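Local coordinates for stage II sporulation E family protein (Thermanaerovibrio acidaminovorans, PDB 3RNR) that is of unknown function but probably acts as a PP2C-type protein serine/threonine phosphatase, at residues Asp48-Ala53 with Met74-Val79; His111-Glu116 with Gly123-Pro128; Gly102-Leu107 with Gly197-Asp202. All blocks are in the same frame, centred on the assembly; numbering follows the deposited sequence.

Contact 1: residues Asp48-Ala53 with Met74-Val79; sequences DAVLAA and MAVAAV
Val50 and Val76 mark the closest backbone approach between helix segment 48-53 and strand segment 74-79, with their CA atoms 7.8 Å apart. The two axes come within 9.3 Å. Their N-to-C directions differ by 145°, so the helix runs roughly against the strand but at a clear slant. No hydrogen bond passes between the segments. The helix has its own bond from Ala53 N to Ala49 O; in the strand, Val76 pairs with Ala89 of strand 85-91.

Four buried apolar side chains carry the contact. Met74 is a selenomethionine, and its chain rises from the strand toward the helix. Its CG lies between the backbone N and the carbonyl carbon (chi1 67°), and the chain then extends as far as the selenium. SE meets Ala53 CB at 3.6 Å and Val50 CG2 at 4.1 Å. The bend at chi3 (-67°) turns CE along the strand toward Val76. Val50 uses only one branch across the interface. Its CG2 touches both SE and Val76 CG1, the latter at 3.8 Å, and the valine side chains meet at a slant. Ala53 meets the selenium with its CB methyl alone.

Helix 25-41 also reaches this layer, through Ser36 to Met74 and Leu40 to Val76. Strand 72-80 is the middle strand of an antiparallel sheet. A helix packed by apolar side chains on the face of a sheet is the helix-on-sheet half of the alpha-beta sandwich of PP2C phosphatases.

Contact 2: residues His111-Glu116 with Gly123-Pro128; sequences HNVSSE and GPVPGP
Ser114 OG meets the flat peptide between Pro124 and Val125 at its N-H. Val125 N donates to Ser114 OG over 2.9 Å, and the N-H...O angle of 166° makes the bond nearly straight. The hydroxyl is placed for this because OG stands anti to the backbone N of Ser114 (chi1 -169°), which swings it out from the first turn of the helix. Pro124 CB lies 3.6 Å from the same OG. Ser114 CB rests 3.5 Å from Val125 O.

A second flat group, the carboxamide of Asn112, works on the helix side. Its OD1 accepts from Ser115 N at 2.9 Å, with the donor almost in line with the C=O bond (171°). Asn112 N in turn donates to Ser115 OG at 3.2 Å. The two bonds form a capping box at the start of helix 113-119. Ser115 OG is also hydrogen-bonded to Asp110 O.

The apolar part is small. Val125 CG2 reaches Val113 CG1 at 4.1 Å and also rests near Ser114 CA. Val113 and Ser114 have further backbone bonds, with Met132 and Gly130.

The chemistry implies a surface loop tied back to the start of a helix. One serine hydroxyl takes up a backbone N-H of the loop, while the helix end is capped separately by Asn112 and Ser115.

Contact 3: residues Gly102-Leu107 with Gly197-Asp202; sequences GRLSRL and GRPYQD. With GOL (glycerol), chain N.
Leu104 and Pro199 are the nearest backbone pair, with CA atoms 8.1 Å apart; no hydrogen bond runs directly between the outermost strand 103-106 and the loop 197-202, and side chains make the direct contact. The site lies at the border of the mixed sheet of the PP2C sandwich. Pro199 is the centre of an inverse gamma turn, closed by a weak bond from Tyr200 N to Arg198 O.

Leu104 carries the contact through CD1. Its CG is anti to the carbonyl carbon (chi1 -69°), and the extended chain brings CD1 to Pro199 CD at 3.7 Å. The two side chains cross at about a right angle. The same methyl lies 4.4 Å from Tyr200 CE2, at the ring edge and near its plane. Arg198 CB lies over one face, 3.8 Å above the plane and displaced toward the rim. The Tyr200 hydroxyl is hydrogen-bonded to Glu194 OE1, and Leu161 touches both Leu104 and Tyr200.

A glycerol, probably from the crystallisation liquor, lies beside the proline, with its C3 3.8 Å from Pro199 CB. It bridges the two segments by donating to backbone carbonyls: its O2 to Leu104 O at 2.7 Å and its O3 to Gly197 O at 2.9 Å.

How the contacts relate
The three contacts lie in different parts of one PP2C-type fold. Contact 1 is the most central, about 7 Å from the centre of the chain, and joins a helix to the antiparallel sheet. Contact 3 lies at the border of the mixed sheet, and contact 2 lies at the surface, about 19 Å from the chain centre. Centres of contacts 1 and 2 are about 24 Å apart; contact 3 is about 20 Å from either. Nearest atoms of contact 1 stay about 7 Å from each of the others. Both segments of contact 2 fall between those of contact 3 in sequence; contact 1 closes before either opens. The bridging glycerol belongs to contact 3.

Contact 1: residues Asp48-Ala53 with Met74-Val79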
ATOM      1  N   ASP B  48       9.061 -13.703  -1.903  1.00 26.91           N
ATOM      2  CA  ASP B  48       7.865 -14.208  -2.558  1.00 29.16           C
ATOM      3  C   ASP B  48       7.155 -13.107  -3.343  1.00 25.97           C
ATOM      4  O   ASP B  48       6.600 -13.347  -4.418  1.00 30.63           O
ATOM      5  CB  ASP B  48       6.893 -14.793  -1.534  1.00 29.44           C
ATOM      6  CG  ASP B  48       7.395 -16.095  -0.936  1.00 44.14           C
ATOM      7  OD1 ASP B  48       8.173 -16.809  -1.599  1.00 46.12           O
ATOM      8  OD2 ASP B  48       7.008 -16.395   0.202  1.00 44.62           O
ATOM      9  N   ALA B  49       7.154 -11.902  -2.789  1.00 23.80           N
ATOM     10  CA  ALA B  49       6.503 -10.778  -3.464  1.00 26.23           C
ATOM     11  C   ALA B  49       7.241 -10.452  -4.769  1.00 26.97           C
ATOM     12  O   ALA B  49       6.619 -10.208  -5.803  1.00 29.36           O
ATOM     13  CB  ALA B  49       6.443  -9.556  -2.539  1.00 22.99           C
ATOM     14  N   VAL B  50       8.566 -10.454  -4.721  1.00 25.81           N
ATOM     15  CA  VAL B  50       9.364 -10.261  -5.932  1.00 23.47           C
ATOM     16  C   VAL B  50       9.096 -11.363  -6.964  1.00 24.38           C
ATOM     17  O   VAL B  50       8.900 -11.085  -8.138  1.00 26.60           O
ATOM     18  CB  VAL B  50      10.883 -10.206  -5.616  1.00 30.65           C
ATOM     19  CG1 VAL B  50      11.711 -10.405  -6.902  1.00 26.10           C
ATOM     20  CG2 VAL B  50      11.228  -8.871  -4.965  1.00 25.75           C
ATOM     21  N   LEU B  51       9.054 -12.609  -6.516  1.00 26.24           N
ATOM     22  CA  LEU B  51       8.819 -13.722  -7.432  1.00 27.24           C
ATOM     23  C   LEU B  51       7.427 -13.648  -8.060  1.00 36.53           C
ATOM     24  O   LEU B  51       7.259 -13.965  -9.235  1.00 32.80           O
ATOM     25  CB  LEU B  51       9.031 -15.067  -6.721  1.00 30.66           C
ATOM     26  CG  LEU B  51      10.480 -15.313  -6.271  1.00 31.07           C
ATOM     27  CD1 LEU B  51      10.591 -16.618  -5.463  1.00 34.32           C
ATOM     28  CD2 LEU B  51      11.437 -15.345  -7.473  1.00 32.29           C
ATOM     29  N   ALA B  52       6.429 -13.225  -7.289  1.00 32.86           N
ATOM     30  CA  ALA B  52       5.094 -13.027  -7.862  1.00 32.36           C
ATOM     31  C   ALA B  52       5.063 -11.864  -8.875  1.00 27.44           C
ATOM     32  O   ALA B  52       4.450 -11.971  -9.950  1.00 29.45           O
ATOM     33  CB  ALA B  52       4.038 -12.835  -6.754  1.00 27.99           C
ATOM     34  N   ALA B  53       5.712 -10.758  -8.536  1.00 23.43           N
ATOM     35  CA  ALA B  53       5.854  -9.640  -9.472  1.00 25.85           C
ATOM     36  C   ALA B  53       6.501 -10.100 -10.779  1.00 28.08           C
ATOM     37  O   ALA B  53       6.046  -9.757 -11.870  1.00 27.77           O
ATOM     38  CB  ALA B  53       6.675  -8.501  -8.836  1.00 25.57           C
HETATM   39  N   MSE B  74      12.330  -2.848  -8.503  1.00 23.03           N
HETATM   40  CA  MSE B  74      11.561  -2.703  -7.269  1.00 25.33           C
HETATM   41  C   MSE B  74      12.403  -3.024  -6.044  1.00 26.47           C
HETATM   42  O   MSE B  74      13.426  -3.693  -6.147  1.00 22.53           O
HETATM   43  CB  MSE B  74      10.338  -3.628  -7.319  1.00 22.07           C
HETATM   44  CG  MSE B  74      10.689  -5.110  -7.283  1.00 22.66           C
HETATM   45 SE   MSE B  74       9.111  -6.242  -7.371  0.78 30.54          SE
HETATM   46  CE  MSE B  74       8.331  -5.781  -5.648  1.00 37.13           C
ATOM     47  N   ALA B  75      11.965  -2.544  -4.886  1.00 20.53           N
ATOM     48  CA  ALA B  75      12.555  -2.963  -3.630  1.00 20.21           C
ATOM     49  C   ALA B  75      11.411  -3.130  -2.643  1.00 24.71           C
ATOM     50  O   ALA B  75      10.457  -2.352  -2.662  1.00 22.45           O
ATOM     51  CB  ALA B  75      13.559  -1.925  -3.126  1.00 19.87           C
ATOM     52  N   VAL B  76      11.510  -4.138  -1.789  1.00 23.38           N
ATOM     53  CA  VAL B  76      10.419  -4.455  -0.870  1.00 23.71           C
ATOM     54  C   VAL B  76      10.977  -4.927   0.474  1.00 23.96           C
ATOM     55  O   VAL B  76      12.031  -5.576   0.534  1.00 23.29           O
ATOM     56  CB  VAL B  76       9.478  -5.512  -1.494  1.00 24.94           C
ATOM     57  CG1 VAL B  76      10.279  -6.662  -2.067  1.00 33.60           C
ATOM     58  CG2 VAL B  76       8.475  -6.010  -0.467  1.00 26.91           C
ATOM     59  N   ALA B  77      10.288  -4.591   1.556  1.00 23.36           N
ATOM     60  CA  ALA B  77      10.718  -5.053   2.862  1.00 23.44           C
ATOM     61  C   ALA B  77       9.491  -5.296   3.736  1.00 25.16           C
ATOM     62  O   ALA B  77       8.415  -4.753   3.481  1.00 24.28           O
ATOM     63  CB  ALA B  77      11.663  -4.041   3.499  1.00 20.49           C
ATOM     64  N   ALA B  78       9.640  -6.151   4.739  1.00 24.45           N
ATOM     65  CA  ALA B  78       8.529  -6.420   5.639  1.00 26.45           C
ATOM     66  C   ALA B  78       9.093  -6.622   7.025  1.00 33.87           C
ATOM     67  O   ALA B  78      10.131  -7.260   7.179  1.00 27.62           O
ATOM     68  CB  ALA B  78       7.777  -7.644   5.202  1.00 25.27           C
ATOM     69  N   VAL B  79       8.417  -6.071   8.026  1.00 29.45           N
ATOM     70  CA  VAL B  79       8.829  -6.262   9.405  1.00 27.87           C
ATOM     71  C   VAL B  79       7.786  -7.119  10.099  1.00 34.34           C
ATOM     72  O   VAL B  79       6.602  -6.812  10.053  1.00 34.09           O
ATOM     73  CB  VAL B  79       8.948  -4.923  10.140  1.00 30.61           C
ATOM     74  CG1 VAL B  79       9.241  -5.148  11.630  1.00 34.99           C
ATOM     75  CG2 VAL B  79      10.028  -4.062   9.485  1.00 27.53           C
TER

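Contact 2: residues His111-Glu116 with Gly123-Pro128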
ATOM      1  N   HIS B 111      21.669  -4.189  -9.217  1.00 25.80           N
ATOM      2  CA  HIS B 111      22.012  -5.039 -10.343  1.00 24.07           C
ATOM      3  C   HIS B 111      22.278  -4.184 -11.568  1.00 26.53           C
ATOM      4  O   HIS B 111      21.358  -3.781 -12.271  1.00 24.01           O
ATOM      5  CB  HIS B 111      20.868  -6.008 -10.620  1.00 22.04           C
ATOM      6  CG  HIS B 111      20.496  -6.822  -9.417  1.00 27.24           C
ATOM      7  ND1 HIS B 111      19.297  -6.672  -8.764  1.00 25.55           N
ATOM      8  CD2 HIS B 111      21.201  -7.742  -8.717  1.00 32.92           C
ATOM      9  CE1 HIS B 111      19.262  -7.491  -7.721  1.00 29.45           C
ATOM     10  NE2 HIS B 111      20.406  -8.145  -7.669  1.00 30.50           N
ATOM     11  N   ASN B 112      23.554  -4.034 -11.891  1.00 24.21           N
ATOM     12  CA  ASN B 112      23.958  -3.256 -13.044  1.00 26.98           C
ATOM     13  C   ASN B 112      25.305  -3.744 -13.527  1.00 29.15           C
ATOM     14  O   ASN B 112      25.936  -4.566 -12.861  1.00 25.90           O
ATOM     15  CB  ASN B 112      23.898  -1.737 -12.811  1.00 23.69           C
ATOM     16  CG  ASN B 112      24.806  -1.261 -11.699  1.00 33.89           C
ATOM     17  OD1 ASN B 112      25.843  -1.861 -11.407  1.00 27.33           O
ATOM     18  ND2 ASN B 112      24.425  -0.149 -11.081  1.00 29.02           N
ATOM     19  N   VAL B 113      25.696  -3.318 -14.724  1.00 32.51           N
ATOM     20  CA  VAL B 113      26.935  -3.799 -15.327  1.00 27.52           C
ATOM     21  C   VAL B 113      28.126  -3.601 -14.413  1.00 25.77           C
ATOM     22  O   VAL B 113      28.953  -4.490 -14.262  1.00 26.37           O
ATOM     23  CB  VAL B 113      27.181  -3.137 -16.705  1.00 30.90           C
ATOM     24  CG1 VAL B 113      28.618  -3.368 -17.183  1.00 28.90           C
ATOM     25  CG2 VAL B 113      26.192  -3.680 -17.716  1.00 28.48           C
ATOM     26  N   SER B 114      28.230  -2.439 -13.785  1.00 22.47           N
ATOM     27  CA  SER B 114      29.348  -2.244 -12.855  1.00 19.66           C
ATOM     28  C   SER B 114      29.364  -3.307 -11.747  1.00 25.88           C
ATOM     29  O   SER B 114      30.402  -3.906 -11.453  1.00 26.13           O
ATOM     30  CB  SER B 114      29.291  -0.848 -12.213  1.00 23.97           C
ATOM     31  OG  SER B 114      30.515  -0.606 -11.538  1.00 27.08           O
ATOM     32  N   SER B 115      28.226  -3.537 -11.099  1.00 26.66           N
ATOM     33  CA  SER B 115      28.256  -4.474  -9.969  1.00 30.84           C
ATOM     34  C   SER B 115      28.465  -5.899 -10.493  1.00 28.09           C
ATOM     35  O   SER B 115      29.114  -6.717  -9.860  1.00 28.81           O
ATOM     36  CB  SER B 115      26.993  -4.365  -9.092  1.00 28.09           C
ATOM     37  OG  SER B 115      25.856  -4.862  -9.770  1.00 39.08           O
ATOM     38  N   GLU B 116      27.929  -6.188 -11.672  1.00 24.32           N
ATOM     39  CA  GLU B 116      28.156  -7.495 -12.283  1.00 27.20           C
ATOM     40  C   GLU B 116      29.656  -7.784 -12.503  1.00 28.05           C
ATOM     41  O   GLU B 116      30.143  -8.871 -12.172  1.00 31.27           O
ATOM     42  CB  GLU B 116      27.377  -7.606 -13.594  1.00 24.39           C
ATOM     43  CG  GLU B 116      27.294  -9.021 -14.132  1.00 33.68           C
ATOM     44  CD  GLU B 116      26.731  -9.062 -15.529  1.00 40.18           C
ATOM     45  OE1 GLU B 116      26.810  -8.041 -16.235  1.00 58.77           O
ATOM     46  OE2 GLU B 116      26.210 -10.113 -15.926  1.00 60.65           O
ATOM     47  N   GLY B 123      36.994  -5.158 -11.912  1.00 37.81           N
ATOM     48  CA  GLY B 123      36.834  -3.824 -11.358  1.00 38.93           C
ATOM     49  C   GLY B 123      35.512  -3.195 -11.757  1.00 40.36           C
ATOM     50  O   GLY B 123      34.787  -3.728 -12.597  1.00 38.46           O
ATOM     51  N   PRO B 124      35.202  -2.043 -11.169  1.00 34.64           N
ATOM     52  CA  PRO B 124      33.963  -1.328 -11.468  1.00 31.41           C
ATOM     53  C   PRO B 124      33.969  -0.710 -12.863  1.00 24.00           C
ATOM     54  O   PRO B 124      35.019  -0.566 -13.503  1.00 27.41           O
ATOM     55  CB  PRO B 124      33.942  -0.225 -10.410  1.00 33.85           C
ATOM     56  CG  PRO B 124      35.363   0.003 -10.092  1.00 35.09           C
ATOM     57  CD  PRO B 124      36.017  -1.337 -10.166  1.00 37.29           C
ATOM     58  N   VAL B 125      32.777  -0.350 -13.314  1.00 25.93           N
ATOM     59  CA  VAL B 125      32.569   0.371 -14.559  1.00 27.51           C
ATOM     60  C   VAL B 125      31.876   1.696 -14.213  1.00 24.70           C
ATOM     61  O   VAL B 125      30.651   1.764 -14.179  1.00 30.65           O
ATOM     62  CB  VAL B 125      31.651  -0.449 -15.502  1.00 23.85           C
ATOM     63  CG1 VAL B 125      31.548   0.224 -16.868  1.00 27.91           C
ATOM     64  CG2 VAL B 125      32.167  -1.882 -15.636  1.00 22.82           C
ATOM     65  N   PRO B 126      32.660   2.749 -13.929  1.00 30.70           N
ATOM     66  CA  PRO B 126      32.083   4.018 -13.455  1.00 35.35           C
ATOM     67  C   PRO B 126      31.205   4.693 -14.493  1.00 44.42           C
ATOM     68  O   PRO B 126      31.364   4.447 -15.690  1.00 43.46           O
ATOM     69  CB  PRO B 126      33.318   4.894 -13.197  1.00 38.90           C
ATOM     70  CG  PRO B 126      34.436   3.915 -12.989  1.00 38.76           C
ATOM     71  CD  PRO B 126      34.131   2.800 -13.960  1.00 32.98           C
ATOM     72  N   GLY B 127      30.294   5.544 -14.031  1.00 37.63           N
ATOM     73  CA  GLY B 127      29.481   6.348 -14.921  1.00 45.02           C
ATOM     74  C   GLY B 127      28.315   5.596 -15.534  1.00 40.90           C
ATOM     75  O   GLY B 127      28.107   4.417 -15.251  1.00 41.26           O
ATOM     76  N   PRO B 128      27.557   6.284 -16.401  1.00 40.61           N
ATOM     77  CA  PRO B 128      26.381   5.776 -17.128  1.00 39.56           C
ATOM     78  C   PRO B 128      26.592   4.398 -17.787  1.00 39.64           C
ATOM     79  O   PRO B 128      25.702   3.557 -17.749  1.00 35.21           O
ATOM     80  CB  PRO B 128      26.161   6.830 -18.219  1.00 42.95           C
ATOM     81  CG  PRO B 128      26.759   8.107 -17.663  1.00 44.02           C
ATOM     82  CD  PRO B 128      27.783   7.729 -16.615  1.00 33.68           C
TER

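Contact 3: residues Gly102-Leu107 with Gly197-Asp202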
ATOM      1  N   GLY B 102      19.988   6.006  14.508  1.00 48.17           N
ATOM      2  CA  GLY B 102      19.843   7.334  13.939  1.00 48.21           C
ATOM      3  C   GLY B 102      20.398   7.489  12.531  1.00 59.42           C
ATOM      4  O   GLY B 102      20.447   8.601  12.004  1.00 63.44           O
ATOM      5  N   ARG B 103      20.805   6.382  11.915  1.00 53.66           N
ATOM      6  CA  ARG B 103      21.387   6.401  10.571  1.00 52.74           C
ATOM      7  C   ARG B 103      20.660   5.477   9.590  1.00 38.82           C
ATOM      8  O   ARG B 103      20.005   4.520   9.990  1.00 38.94           O
ATOM      9  CB  ARG B 103      22.859   5.976  10.620  1.00 61.76           C
ATOM     10  CG  ARG B 103      23.791   6.980  11.273  1.00 88.02           C
ATOM     11  CD  ARG B 103      25.258   6.569  11.125  1.00107.02           C
ATOM     12  NE  ARG B 103      25.647   5.510  12.057  1.00120.34           N
ATOM     13  CZ  ARG B 103      26.805   5.481  12.714  1.00125.99           C
ATOM     14  NH1 ARG B 103      27.077   4.480  13.542  1.00127.02           N
ATOM     15  NH2 ARG B 103      27.692   6.453  12.545  1.00126.95           N
ATOM     16  N   LEU B 104      20.806   5.765   8.303  1.00 31.48           N
ATOM     17  CA  LEU B 104      20.426   4.831   7.254  1.00 35.26           C
ATOM     18  C   LEU B 104      21.673   4.066   6.817  1.00 39.54           C
ATOM     19  O   LEU B 104      22.724   4.661   6.574  1.00 42.10           O
ATOM     20  CB  LEU B 104      19.831   5.584   6.058  1.00 31.97           C
ATOM     21  CG  LEU B 104      18.466   6.233   6.260  1.00 36.30           C
ATOM     22  CD1 LEU B 104      18.102   7.106   5.062  1.00 33.21           C
ATOM     23  CD2 LEU B 104      17.398   5.163   6.511  1.00 28.87           C
ATOM     24  N   SER B 105      21.551   2.751   6.707  1.00 31.56           N
ATOM     25  CA  SER B 105      22.668   1.904   6.316  1.00 30.97           C
ATOM     26  C   SER B 105      22.227   1.049   5.141  1.00 28.39           C
ATOM     27  O   SER B 105      21.199   0.396   5.215  1.00 27.43           O
ATOM     28  CB  SER B 105      23.092   1.001   7.480  1.00 28.87           C
ATOM     29  OG  SER B 105      23.643   1.777   8.528  1.00 42.00           O
ATOM     30  N   ARG B 106      23.019   1.036   4.074  1.00 24.50           N
ATOM     31  CA  ARG B 106      22.643   0.328   2.854  1.00 26.19           C
ATOM     32  C   ARG B 106      22.691  -1.174   3.101  1.00 26.28           C
ATOM     33  O   ARG B 106      23.683  -1.686   3.644  1.00 26.63           O
ATOM     34  CB  ARG B 106      23.618   0.700   1.734  1.00 29.51           C
ATOM     35  CG  ARG B 106      23.413  -0.060   0.440  1.00 32.57           C
ATOM     36  CD  ARG B 106      22.451   0.647  -0.465  1.00 41.32           C
ATOM     37  NE  ARG B 106      22.244  -0.055  -1.733  1.00 45.66           N
ATOM     38  CZ  ARG B 106      22.801   0.292  -2.894  1.00 40.78           C
ATOM     39  NH1 ARG B 106      23.615   1.338  -2.965  1.00 35.51           N
ATOM     40  NH2 ARG B 106      22.529  -0.405  -3.988  1.00 37.19           N
ATOM     41  N   LEU B 107      21.563  -1.844   2.871  1.00 23.06           N
ATOM     42  CA  LEU B 107      21.483  -3.312   2.836  1.00 27.04           C
ATOM     43  C   LEU B 107      21.739  -4.023   1.511  1.00 26.62           C
ATOM     44  O   LEU B 107      22.343  -5.098   1.470  1.00 23.76           O
ATOM     45  CB  LEU B 107      20.184  -3.820   3.480  1.00 26.69           C
ATOM     46  CG  LEU B 107      19.909  -3.251   4.875  1.00 27.59           C
ATOM     47  CD1 LEU B 107      18.577  -3.784   5.411  1.00 29.58           C
ATOM     48  CD2 LEU B 107      21.054  -3.531   5.853  1.00 29.16           C
ATOM     49  N   GLY B 197      22.600  14.304   4.574  1.00 89.61           N
ATOM     50  CA  GLY B 197      23.223  13.161   3.931  1.00 72.26           C
ATOM     51  C   GLY B 197      22.293  12.118   3.324  1.00 56.97           C
ATOM     52  O   GLY B 197      22.708  10.971   3.173  1.00 54.11           O
ATOM     53  N   ARG B 198      21.055  12.496   2.987  1.00 42.62           N
ATOM     54  CA  ARG B 198      20.074  11.554   2.425  1.00 38.73           C
ATOM     55  C   ARG B 198      20.674  10.793   1.253  1.00 37.49           C
ATOM     56  O   ARG B 198      21.138  11.399   0.294  1.00 39.73           O
ATOM     57  CB  ARG B 198      18.858  12.300   1.885  1.00 41.89           C
ATOM     58  CG  ARG B 198      18.062  13.043   2.909  1.00 50.39           C
ATOM     59  CD  ARG B 198      17.136  14.035   2.246  1.00 59.96           C
ATOM     60  NE  ARG B 198      16.412  14.818   3.242  1.00 75.39           N
ATOM     61  CZ  ARG B 198      15.779  15.955   2.981  1.00 85.59           C
ATOM     62  NH1 ARG B 198      15.148  16.600   3.955  1.00 87.48           N
ATOM     63  NH2 ARG B 198      15.784  16.452   1.749  1.00 89.37           N
ATOM     64  N   PRO B 199      20.650   9.456   1.313  1.00 36.35           N
ATOM     65  CA  PRO B 199      21.298   8.692   0.242  1.00 31.52           C
ATOM     66  C   PRO B 199      20.377   8.492  -0.963  1.00 37.86           C
ATOM     67  O   PRO B 199      20.196   7.363  -1.404  1.00 35.15           O
ATOM     68  CB  PRO B 199      21.593   7.348   0.915  1.00 31.04           C
ATOM     69  CG  PRO B 199      20.474   7.183   1.889  1.00 31.62           C
ATOM     70  CD  PRO B 199      20.136   8.589   2.386  1.00 33.55           C
ATOM     71  N   TYR B 200      19.849   9.579  -1.522  1.00 32.95           N
ATOM     72  CA  TYR B 200      18.922   9.479  -2.652  1.00 32.11           C
ATOM     73  C   TYR B 200      18.572  10.854  -3.193  1.00 42.87           C
ATOM     74  O   TYR B 200      18.810  11.867  -2.537  1.00 37.03           O
ATOM     75  CB  TYR B 200      17.639   8.741  -2.253  1.00 29.22           C
ATOM     76  CG  TYR B 200      16.991   9.217  -0.964  1.00 31.27           C
ATOM     77  CD1 TYR B 200      16.251  10.399  -0.920  1.00 32.93           C
ATOM     78  CD2 TYR B 200      17.097   8.467   0.204  1.00 32.34           C
ATOM     79  CE1 TYR B 200      15.656  10.830   0.266  1.00 36.24           C
ATOM     80  CE2 TYR B 200      16.505   8.882   1.385  1.00 33.25           C
ATOM     81  CZ  TYR B 200      15.791  10.061   1.413  1.00 43.81           C
ATOM     82  OH  TYR B 200      15.208  10.463   2.588  1.00 46.10           O
ATOM     83  N   GLN B 201      18.035  10.884  -4.408  1.00 42.41           N
ATOM     84  CA  GLN B 201      17.806  12.147  -5.103  1.00 44.92           C
ATOM     85  C   GLN B 201      16.611  12.851  -4.482  1.00 35.54           C
ATOM     86  O   GLN B 201      15.769  12.211  -3.864  1.00 36.05           O
ATOM     87  CB  GLN B 201      17.552  11.904  -6.596  1.00 50.02           C
ATOM     88  CG  GLN B 201      18.571  10.997  -7.281  1.00 53.45           C
ATOM     89  CD  GLN B 201      19.992  11.514  -7.167  1.00 59.08           C
ATOM     90  OE1 GLN B 201      20.304  12.606  -7.635  1.00 60.91           O
ATOM     91  NE2 GLN B 201      20.862  10.727  -6.538  1.00 64.06           N
ATOM     92  N   ASP B 202      16.543  14.168  -4.659  1.00 39.73           N
ATOM     93  CA  ASP B 202      15.416  14.976  -4.189  1.00 45.22           C
ATOM     94  C   ASP B 202      14.063  14.494  -4.715  1.00 47.64           C
ATOM     95  O   ASP B 202      13.033  14.680  -4.070  1.00 44.38           O
ATOM     96  CB  ASP B 202      15.611  16.442  -4.602  1.00 60.60           C
ATOM     97  CG  ASP B 202      16.609  17.168  -3.727  1.00 72.79           C
ATOM     98  OD1 ASP B 202      16.962  16.626  -2.658  1.00 71.00           O
ATOM     99  OD2 ASP B 202      17.026  18.288  -4.100  1.00 79.41           O
TER
HETATM  100  C1  GOL N 215      25.122   5.925   2.714  1.00 75.20           C
HETATM  101  O1  GOL N 215      24.653   4.597   2.759  1.00 72.46           O
HETATM  102  C2  GOL N 215      24.589   6.681   3.925  1.00 79.44           C
HETATM  103  O2  GOL N 215      23.406   6.065   4.392  1.00 75.97           O
HETATM  104  C3  GOL N 215      24.291   8.124   3.535  1.00 76.18           C
HETATM  105  O3  GOL N 215      23.855   8.834   4.670  1.00 69.24           O